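Long-range contacts in DNA polymerase III, gamma subunit-related protein (Thermotoga maritima, PDB 2GNO), which is related to the gamma subunit of bacterial DNA polymerase III and probably binds DNA as part of the replication machinery: residues V34-P39 with I87-E92; E157-L162 with G206-R211; L244-T249 with S272-K277. All blocks are in the same frame, centred on the assembly; numbering follows the deposited sequence. Where two conformers were deposited one is given.

Interaction 1 (V34-P39 with I87-E92); sequences VSLELP and IVHDCE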
loop_
_atom_site.group_PDB
_atom_site.type_symbol
_atom_site.label_atom_id
_atom_site.label_comp_id
_atom_site.label_asym_id
_atom_site.label_seq_id
_atom_site.Cartn_x
_atom_site.Cartn_y
_atom_site.Cartn_z
ATOM N N VAL A 34 7.199 -4.048 -8.236
ATOM C CA VAL A 34 7.666 -4.856 -9.357
ATOM C C VAL A 34 7.222 -4.167 -10.679
ATOM O O VAL A 34 8.021 -4.070 -11.631
ATOM C CB VAL A 34 7.125 -6.303 -9.283
ATOM C CG1 VAL A 34 7.401 -7.058 -10.595
ATOM C CG2 VAL A 34 7.762 -7.038 -8.089
ATOM N N SER A 35 5.971 -3.711 -10.709
ATOM C CA SER A 35 5.385 -3.013 -11.857
ATOM C C SER A 35 6.163 -1.754 -12.216
ATOM O O SER A 35 6.466 -1.534 -13.388
ATOM C CB SER A 35 3.909 -2.641 -11.603
ATOM O OG SER A 35 3.139 -3.791 -11.281
ATOM N N LEU A 36 6.465 -0.940 -11.207
ATOM C CA LEU A 36 7.226 0.302 -11.374
ATOM C C LEU A 36 8.663 0.156 -11.842
ATOM O O LEU A 36 9.165 0.983 -12.590
ATOM C CB LEU A 36 7.205 1.110 -10.071
ATOM C CG LEU A 36 5.878 1.782 -9.767
ATOM C CD1 LEU A 36 5.827 2.256 -8.330
ATOM C CD2 LEU A 36 5.615 2.927 -10.720
ATOM N N GLU A 37 9.333 -0.876 -11.377
ATOM C CA GLU A 37 10.709 -1.150 -11.767
ATOM C C GLU A 37 10.801 -1.947 -13.070
ATOM O O GLU A 37 11.849 -2.022 -13.656
ATOM C CB GLU A 37 11.401 -1.938 -10.633
ATOM C CG GLU A 37 11.597 -1.137 -9.360
ATOM C CD GLU A 37 12.554 0.040 -9.530
ATOM O OE1 GLU A 37 13.422 -0.027 -10.423
ATOM O OE2 GLU A 37 12.444 1.026 -8.772
ATOM N N LEU A 38 9.698 -2.487 -13.559
ATOM C CA LEU A 38 9.740 -3.321 -14.756
ATOM C C LEU A 38 10.243 -2.667 -16.030
ATOM O O LEU A 38 11.083 -3.239 -16.693
ATOM C CB LEU A 38 8.383 -4.010 -14.999
ATOM C CG LEU A 38 8.277 -5.034 -16.130
ATOM C CD1 LEU A 38 9.298 -6.116 -15.918
ATOM C CD2 LEU A 38 6.903 -5.655 -16.137
ATOM N N PRO A 39 9.737 -1.490 -16.386
ATOM C CA PRO A 39 10.175 -0.866 -17.620
ATOM C C PRO A 39 11.673 -0.610 -17.711
ATOM O O PRO A 39 12.280 -0.886 -18.759
ATOM C CB PRO A 39 9.371 0.439 -17.643
ATOM C CG PRO A 39 8.225 0.161 -16.760
ATOM C CD PRO A 39 8.716 -0.675 -15.710
ATOM N N ILE A 87 1.251 1.517 -16.455
ATOM C CA ILE A 87 1.146 0.855 -15.166
ATOM C C ILE A 87 -0.183 1.242 -14.522
ATOM O O ILE A 87 -0.471 2.424 -14.379
ATOM C CB ILE A 87 2.313 1.222 -14.269
ATOM C CG1 ILE A 87 3.635 0.815 -14.947
ATOM C CG2 ILE A 87 2.182 0.529 -12.925
ATOM C CD1 ILE A 87 4.814 1.517 -14.406
ATOM N N VAL A 88 -1.006 0.253 -14.187
ATOM C CA VAL A 88 -2.314 0.519 -13.548
ATOM C C VAL A 88 -2.247 -0.189 -12.206
ATOM O O VAL A 88 -2.302 -1.411 -12.156
ATOM C CB VAL A 88 -3.477 -0.031 -14.353
ATOM C CG1 VAL A 88 -4.828 0.349 -13.686
ATOM C CG2 VAL A 88 -3.401 0.471 -15.797
ATOM N N HIS A 89 -2.132 0.579 -11.129
ATOM C CA HIS A 89 -2.018 -0.011 -9.789
ATOM C C HIS A 89 -3.354 -0.409 -9.204
ATOM O O HIS A 89 -4.315 0.349 -9.332
ATOM C CB HIS A 89 -1.367 0.964 -8.822
ATOM C CG HIS A 89 0.059 1.306 -9.158
ATOM N ND1 HIS A 89 1.044 0.351 -9.239
ATOM C CD2 HIS A 89 0.689 2.494 -9.273
ATOM C CE1 HIS A 89 2.200 0.928 -9.488
ATOM N NE2 HIS A 89 2.018 2.233 -9.494
ATOM N N ASP A 90 -3.435 -1.577 -8.570
ATOM C CA ASP A 90 -4.692 -2.036 -7.942
ATOM C C ASP A 90 -5.883 -1.940 -8.908
ATOM O O ASP A 90 -6.917 -1.335 -8.601
ATOM C CB ASP A 90 -4.881 -1.266 -6.629
ATOM C CG ASP A 90 -3.841 -1.654 -5.578
ATOM O OD1 ASP A 90 -3.609 -2.868 -5.382
ATOM O OD2 ASP A 90 -3.299 -0.764 -4.900
ATOM N N CYS A 91 -5.736 -2.637 -10.039
ATOM C CA CYS A 91 -6.693 -2.620 -11.152
ATOM C C CYS A 91 -8.110 -3.162 -10.944
ATOM O O CYS A 91 -8.986 -2.926 -11.802
ATOM C CB CYS A 91 -6.078 -3.257 -12.391
ATOM S SG CYS A 91 -5.763 -4.954 -12.091
ATOM N N GLU A 92 -8.348 -3.855 -9.826
ATOM C CA GLU A 92 -9.694 -4.344 -9.476
ATOM C C GLU A 92 -10.634 -3.161 -9.236
ATOM O O GLU A 92 -11.865 -3.323 -9.248
ATOM C CB GLU A 92 -9.703 -5.267 -8.246
ATOM C CG GLU A 92 -9.382 -4.661 -6.841
ATOM C CD GLU A 92 -7.945 -4.267 -6.586
ATOM O OE1 GLU A 92 -7.077 -4.434 -7.477
ATOM O OE2 GLU A 92 -7.684 -3.794 -5.459
#
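Ser-35, whose CB rests on CG2 of Ile-87 at 3.8 Å, has its hydroxyl gripped twice: OG is hydrogen-bonded to the carbonyl of Pro-31 one turn back and to the side-chain amide ND2 of Asn-118. That same ND2 also reaches ND1 of His-89, and NE2 on the far side of the imidazole pairs with the carboxylate of Glu-54. The His-89 ring is therefore pinned at both nitrogens and is probably held against turning.

Around this polar core the helix meets the strand end through carbon. Leu-36 comes to the edge of the imidazole, near its plane, with CG 3.8 Å from CE1 of His-89; the two side chains run at roughly a right angle. Ile-87 packs against the helix. Its CG1 lies beside the backbone N (chi1 -59°), which directs CD1 toward O of Ser-35, 3.6 Å away. The same methyl touches CD2 of Leu-36 at 4.0 Å and, more loosely, CG of Pro-39 at 4.4 Å. The other branch, CG2, lies over the rim of one face of the imidazole within its own segment.

Helix 30-43 and strand 84-88 correspond, by strand order, to the P-loop helix and Walker B strand of an AAA+ fold, although the canonical Gly-Lys-Ser/Thr of a P-loop is missing here. Leu-36 also helps line the 2-ethoxyethanol pocket. No hydrogen bond joins the two segments directly; Asn-118 bridges them, and the bonding is consistent with a neutral imidazole that accepts at ND1 and donates from NE2 to Glu-54.

Interaction 2 (E157-L162 with G206-R211); sequences EELPLL and GYLACR
Tyr-207 pushes its ring into the bend at Leu-159, Pro-160 and Leu-161, and this is the tight part of the contact. Its OH accepts a nearly straight bond from N of Leu-161 (3.2 Å, 167°) and is also hydrogen-bonded to the carboxylate of Glu-255, so the buried phenol is held by two partners. Leu-161 lies over one ring face: with CG anti to the backbone N (chi1 175°), CD2 makes a CH-pi contact 3.6 Å from the centroid of the Tyr-207 ring. CB of Leu-161 sits 3.4 Å from CZ of Tyr-207. Toward the rim of the opposite face lies CD of Arg-211, from the tyrosine's own helix. Beside the ring, CD2 of Leu-159 packs on CD2 of Leu-208 at 3.7 Å and, in the described one of two deposited conformers, over a face of the Arg-211 guanidinium.

The exposed side, at Glu-158, is looser. Its OE2 stays 4.4 Å from NH2 of Arg-211 and well out of the guanidinium plane, an attraction of charges without a directed bond.

Leu-208 continues onto Leu-183 and Leu-187 of helix 166-189, and Tyr-207 reaches Ile-251 of helix 239-254, so the short 157-162 segment of the lid region is docked on helix 203-219 where these helices converge.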
loop_
_atom_site.group_PDB
_atom_site.type_symbol
_atom_site.label_atom_id
_atom_site.label_comp_id
_atom_site.label_asym_id
_atom_site.label_seq_id
_atom_site.Cartn_x
_atom_site.Cartn_y
_atom_site.Cartn_z
ATOM N N GLU A 157 11.817 -7.323 14.196
ATOM C CA GLU A 157 10.785 -7.945 15.032
ATOM C C GLU A 157 9.920 -6.872 15.728
ATOM O O GLU A 157 8.758 -7.113 16.044
ATOM C CB GLU A 157 11.376 -8.951 16.040
ATOM C CG GLU A 157 11.836 -10.311 15.432
ATOM C CD GLU A 157 13.020 -10.241 14.464
ATOM O OE1 GLU A 157 13.865 -9.323 14.579
ATOM O OE2 GLU A 157 13.128 -11.143 13.605
ATOM N N GLU A 158 10.503 -5.693 15.939
ATOM C CA GLU A 158 9.846 -4.540 16.569
ATOM C C GLU A 158 8.900 -3.779 15.618
ATOM O O GLU A 158 8.089 -2.960 16.056
ATOM C CB GLU A 158 10.976 -3.644 17.100
ATOM C CG GLU A 158 10.604 -2.450 17.947
ATOM C CD GLU A 158 11.818 -1.852 18.697
ATOM O OE1 GLU A 158 12.713 -2.608 19.161
ATOM O OE2 GLU A 158 11.857 -0.618 18.876
ATOM N N LEU A 159 8.977 -4.066 14.316
ATOM C CA LEU A 159 8.157 -3.416 13.292
ATOM C C LEU A 159 7.516 -4.489 12.409
ATOM O O LEU A 159 7.947 -4.692 11.275
ATOM C CB LEU A 159 9.062 -2.499 12.488
ATOM C CG LEU A 159 9.749 -1.383 13.276
ATOM C CD1 LEU A 159 10.738 -0.668 12.371
ATOM C CD2 LEU A 159 8.746 -0.415 13.881
ATOM N N PRO A 160 6.473 -5.176 12.911
ATOM C CA PRO A 160 5.818 -6.245 12.156
ATOM C C PRO A 160 5.283 -5.927 10.750
ATOM O O PRO A 160 5.158 -6.856 9.952
ATOM C CB PRO A 160 4.667 -6.656 13.074
ATOM C CG PRO A 160 5.114 -6.287 14.415
ATOM C CD PRO A 160 5.808 -4.995 14.215
ATOM N N LEU A 161 4.967 -4.662 10.445
ATOM C CA LEU A 161 4.471 -4.300 9.099
ATOM C C LEU A 161 5.461 -4.559 7.967
ATOM O O LEU A 161 5.028 -4.815 6.836
ATOM C CB LEU A 161 4.074 -2.813 9.016
ATOM C CG LEU A 161 3.634 -2.175 7.663
ATOM C CD1 LEU A 161 2.420 -2.863 7.018
ATOM C CD2 LEU A 161 3.328 -0.706 7.844
ATOM N N LEU A 162 6.759 -4.514 8.271
ATOM C CA LEU A 162 7.800 -4.676 7.260
ATOM C C LEU A 162 7.738 -5.990 6.506
ATOM O O LEU A 162 8.028 -6.025 5.320
ATOM C CB LEU A 162 9.198 -4.449 7.838
ATOM C CG LEU A 162 9.461 -3.175 8.641
ATOM C CD1 LEU A 162 10.959 -3.029 8.882
ATOM C CD2 LEU A 162 8.927 -1.950 7.982
ATOM N N GLY A 206 4.896 7.462 8.086
ATOM C CA GLY A 206 3.521 7.382 8.540
ATOM C C GLY A 206 3.278 6.245 9.535
ATOM O O GLY A 206 2.543 6.414 10.509
ATOM N N TYR A 207 3.884 5.092 9.265
ATOM C CA TYR A 207 3.780 3.905 10.117
ATOM C C TYR A 207 4.378 4.155 11.501
ATOM O O TYR A 207 3.743 3.842 12.510
ATOM C CB TYR A 207 4.431 2.713 9.405
ATOM C CG TYR A 207 4.600 1.472 10.233
ATOM C CD1 TYR A 207 3.533 0.939 10.950
ATOM C CD2 TYR A 207 5.801 0.763 10.220
ATOM C CE1 TYR A 207 3.685 -0.213 11.707
ATOM C CE2 TYR A 207 5.956 -0.397 10.948
ATOM C CZ TYR A 207 4.900 -0.883 11.696
ATOM O OH TYR A 207 5.037 -2.064 12.386
ATOM N N LEU A 208 5.586 4.726 11.519
ATOM C CA LEU A 208 6.277 5.081 12.742
ATOM C C LEU A 208 5.532 6.162 13.496
ATOM O O LEU A 208 5.471 6.114 14.727
ATOM C CB LEU A 208 7.755 5.462 12.473
ATOM C CG LEU A 208 8.618 4.334 11.869
ATOM C CD1 LEU A 208 10.071 4.762 11.646
ATOM C CD2 LEU A 208 8.587 3.084 12.728
ATOM N N ALA A 209 4.934 7.118 12.792
ATOM C CA ALA A 209 4.147 8.164 13.467
ATOM C C ALA A 209 2.896 7.536 14.086
ATOM O O ALA A 209 2.502 7.918 15.191
ATOM C CB ALA A 209 3.777 9.265 12.504
ATOM N N CYS A 210 2.257 6.607 13.371
ATOM C CA CYS A 210 1.085 5.893 13.920
ATOM C C CYS A 210 1.482 5.096 15.166
ATOM O O CYS A 210 0.762 5.136 16.146
ATOM C CB CYS A 210 0.382 5.031 12.892
ATOM S SG CYS A 210 -0.596 6.057 11.785
ATOM N N ARG A 211 2.597 4.369 15.100
ATOM C CA ARG A 211 3.101 3.606 16.246
ATOM C C ARG A 211 3.324 4.524 17.446
ATOM O O ARG A 211 2.926 4.200 18.566
ATOM C CB ARG A 211 4.399 2.858 15.915
ATOM C CG ARG A 211 4.201 1.594 15.096
ATOM C CD ARG A 211 5.493 0.806 14.854
ATOM N NE ARG A 211 6.218 0.439 16.087
ATOM C CZ ARG A 211 7.225 1.124 16.659
ATOM N NH1 ARG A 211 7.694 2.271 16.169
ATOM N NH2 ARG A 211 7.781 0.659 17.761
#

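Interaction 3 (L244-T249 with S272-K277); sequences LIQRLT and SILRVK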
loop_
_atom_site.group_PDB
_atom_site.type_symbol
_atom_site.label_atom_id
_atom_site.label_comp_id
_atom_site.label_asym_id
_atom_site.label_seq_id
_atom_site.Cartn_x
_atom_site.Cartn_y
_atom_site.Cartn_z
ATOM N N LEU A 244 -7.292 7.300 9.624
ATOM C CA LEU A 244 -6.500 7.060 10.836
ATOM C C LEU A 244 -7.072 5.847 11.569
ATOM O O LEU A 244 -6.318 5.005 12.024
ATOM C CB LEU A 244 -6.472 8.301 11.725
ATOM C CG LEU A 244 -5.595 8.309 12.987
ATOM C CD1 LEU A 244 -4.126 8.014 12.716
ATOM C CD2 LEU A 244 -5.735 9.631 13.693
ATOM N N ILE A 245 -8.393 5.755 11.673
ATOM C CA ILE A 245 -9.039 4.593 12.325
ATOM C C ILE A 245 -8.582 3.293 11.686
ATOM O O ILE A 245 -8.154 2.382 12.382
ATOM C CB ILE A 245 -10.577 4.694 12.286
ATOM C CG1 ILE A 245 -11.031 5.767 13.274
ATOM C CG2 ILE A 245 -11.251 3.335 12.662
ATOM C CD1 ILE A 245 -12.481 6.140 13.148
ATOM N N GLN A 246 -8.659 3.236 10.365
ATOM C CA GLN A 246 -8.235 2.049 9.614
ATOM C C GLN A 246 -6.778 1.695 9.887
ATOM O O GLN A 246 -6.473 0.562 10.226
ATOM C CB GLN A 246 -8.489 2.235 8.103
ATOM C CG GLN A 246 -9.962 2.332 7.717
ATOM C CD GLN A 246 -10.743 1.071 8.053
ATOM O OE1 GLN A 246 -10.165 -0.004 8.209
ATOM N NE2 GLN A 246 -12.063 1.195 8.150
ATOM N N ARG A 247 -5.899 2.678 9.796
ATOM C CA ARG A 247 -4.485 2.433 10.039
ATOM C C ARG A 247 -4.187 1.994 11.446
ATOM O O ARG A 247 -3.418 1.066 11.630
ATOM C CB ARG A 247 -3.652 3.662 9.763
ATOM C CG ARG A 247 -3.699 4.037 8.362
ATOM C CD ARG A 247 -2.865 5.213 8.082
ATOM N NE ARG A 247 -1.457 4.891 8.237
ATOM C CZ ARG A 247 -0.467 5.649 7.786
ATOM N NH1 ARG A 247 -0.697 6.773 7.120
ATOM N NH2 ARG A 247 0.769 5.241 7.966
ATOM N N LEU A 248 -4.786 2.662 12.435
ATOM C CA LEU A 248 -4.545 2.295 13.823
ATOM C C LEU A 248 -5.117 0.906 14.133
ATOM O O LEU A 248 -4.467 0.127 14.827
ATOM C CB LEU A 248 -5.096 3.355 14.783
ATOM C CG LEU A 248 -4.468 4.754 14.713
ATOM C CD1 LEU A 248 -5.049 5.615 15.816
ATOM C CD2 LEU A 248 -2.955 4.714 14.845
ATOM N N THR A 249 -6.311 0.606 13.615
ATOM C CA THR A 249 -6.948 -0.699 13.816
ATOM C C THR A 249 -6.025 -1.802 13.339
ATOM O O THR A 249 -5.848 -2.797 14.046
ATOM C CB THR A 249 -8.311 -0.755 13.115
ATOM O OG1 THR A 249 -9.167 0.207 13.720
ATOM C CG2 THR A 249 -8.956 -2.131 13.251
ATOM N N SER A 272 -14.054 -6.208 12.474
ATOM C CA SER A 272 -15.263 -5.604 11.907
ATOM C C SER A 272 -15.062 -4.190 11.378
ATOM O O SER A 272 -15.606 -3.864 10.324
ATOM C CB SER A 272 -16.405 -5.602 12.930
ATOM O OG SER A 272 -16.793 -6.930 13.233
ATOM N N ILE A 273 -14.273 -3.380 12.090
ATOM C CA ILE A 273 -13.992 -1.974 11.713
ATOM C C ILE A 273 -13.424 -1.852 10.308
ATOM O O ILE A 273 -13.763 -0.925 9.579
ATOM C CB ILE A 273 -12.962 -1.275 12.681
ATOM C CG1 ILE A 273 -13.435 -1.271 14.146
ATOM C CG2 ILE A 273 -12.631 0.177 12.231
ATOM C CD1 ILE A 273 -14.778 -0.736 14.386
ATOM N N LEU A 274 -12.551 -2.792 9.957
ATOM C CA LEU A 274 -11.897 -2.836 8.656
ATOM C C LEU A 274 -12.858 -2.984 7.473
ATOM O O LEU A 274 -12.571 -2.485 6.387
ATOM C CB LEU A 274 -10.859 -3.970 8.629
ATOM C CG LEU A 274 -9.685 -3.900 9.626
ATOM C CD1 LEU A 274 -8.814 -5.143 9.553
ATOM C CD2 LEU A 274 -8.830 -2.652 9.428
ATOM N N ARG A 275 -13.999 -3.632 7.708
ATOM C CA ARG A 275 -15.011 -3.878 6.695
ATOM C C ARG A 275 -16.151 -2.852 6.679
ATOM O O ARG A 275 -17.030 -2.959 5.828
ATOM C CB ARG A 275 -15.585 -5.285 6.923
ATOM C CG ARG A 275 -14.523 -6.392 6.973
ATOM C CD ARG A 275 -15.108 -7.737 7.338
ATOM N NE ARG A 275 -14.058 -8.735 7.521
ATOM N N VAL A 276 -16.151 -1.871 7.588
ATOM C CA VAL A 276 -17.226 -0.855 7.651
ATOM C C VAL A 276 -16.907 0.312 6.738
ATOM O O VAL A 276 -15.773 0.772 6.717
ATOM C CB VAL A 276 -17.431 -0.300 9.096
ATOM C CG1 VAL A 276 -18.559 0.770 9.132
ATOM C CG2 VAL A 276 -17.738 -1.428 10.052
ATOM N N LYS A 277 -17.918 0.797 6.010
ATOM C CA LYS A 277 -17.761 1.931 5.099
ATOM C C LYS A 277 -17.870 3.221 5.900
ATOM O O LYS A 277 -18.563 3.260 6.919
ATOM C CB LYS A 277 -18.809 1.890 3.986
ATOM C CG LYS A 277 -18.704 0.660 3.091
#
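Gln-246 supplies the one hydrogen bond between the segments: NE2 donates to O of Ile-273 at 3.1 Å, with an angle of 156° at the hydrogen. It arrives above the carbonyl plane, 39° out of it. The backbone N of Val-276 reaches the same oxygen from the opposite face, so the carbonyl is held on both sides. A bend at chi2 (-62°) brings the amide of Gln-246 against this carbonyl and against Leu-274, late in helix 261-274. There OE1 of Gln-246 sits 3.2 Å from CD2 and 3.3 Å from CA of Leu-274. A second polar bond stays within its own helix: OG1 of Thr-249 donates to O of Ile-245 at 2.7 Å, an oxygen that also accepts from N of Thr-249. The same OG1 still touches CG2 of Ile-273 at 3.8 Å.

Among the carbon contacts, CG2 of Ile-245 presses on CG2 of Ile-273 at 3.5 Å, closer than usual for two methyls, the side chains roughly perpendicular. CG2 of Thr-249 meets CD2 of Leu-274 at 3.9 Å, the two side chains lying antiparallel, side by side. Thr-286 of helix 283-298 backs both isoleucines.

Replacing Gln-246 with an alanine would probably cost the Ile-273 carbonyl its side-chain donor and open a gap beside Leu-274.

Helices 239-254 and 261-274 of the C-terminal domain are thus joined by apolar packing with a single directional bond inside it, the amide itself filling part of the interface; that bond ties side chain to main chain, which probably helps set where the turn after Ile-273 lies.

In the fold
The three contacts follow one another along the chain, each closing before the next opens. Interaction 1 belongs to the N-terminal AAA+-like part, where helix 30-43 packs on the five-stranded parallel sheet. Interactions 2 and 3 lie across the chain's centre from it, in the helical remainder, with centres about 25 and 26 Å away. Those two are about 17 Å apart between centres and touch directly: CB of Cys-210 on helix 203-219 packs 3.9 Å from CD2 of Leu-248 on helix 239-254. Interaction 2 ties the lid region to helix 203-219, and interaction 3 carries the packing on through the C-terminal domain, so the lid region and C-terminal helices pack against one another in series.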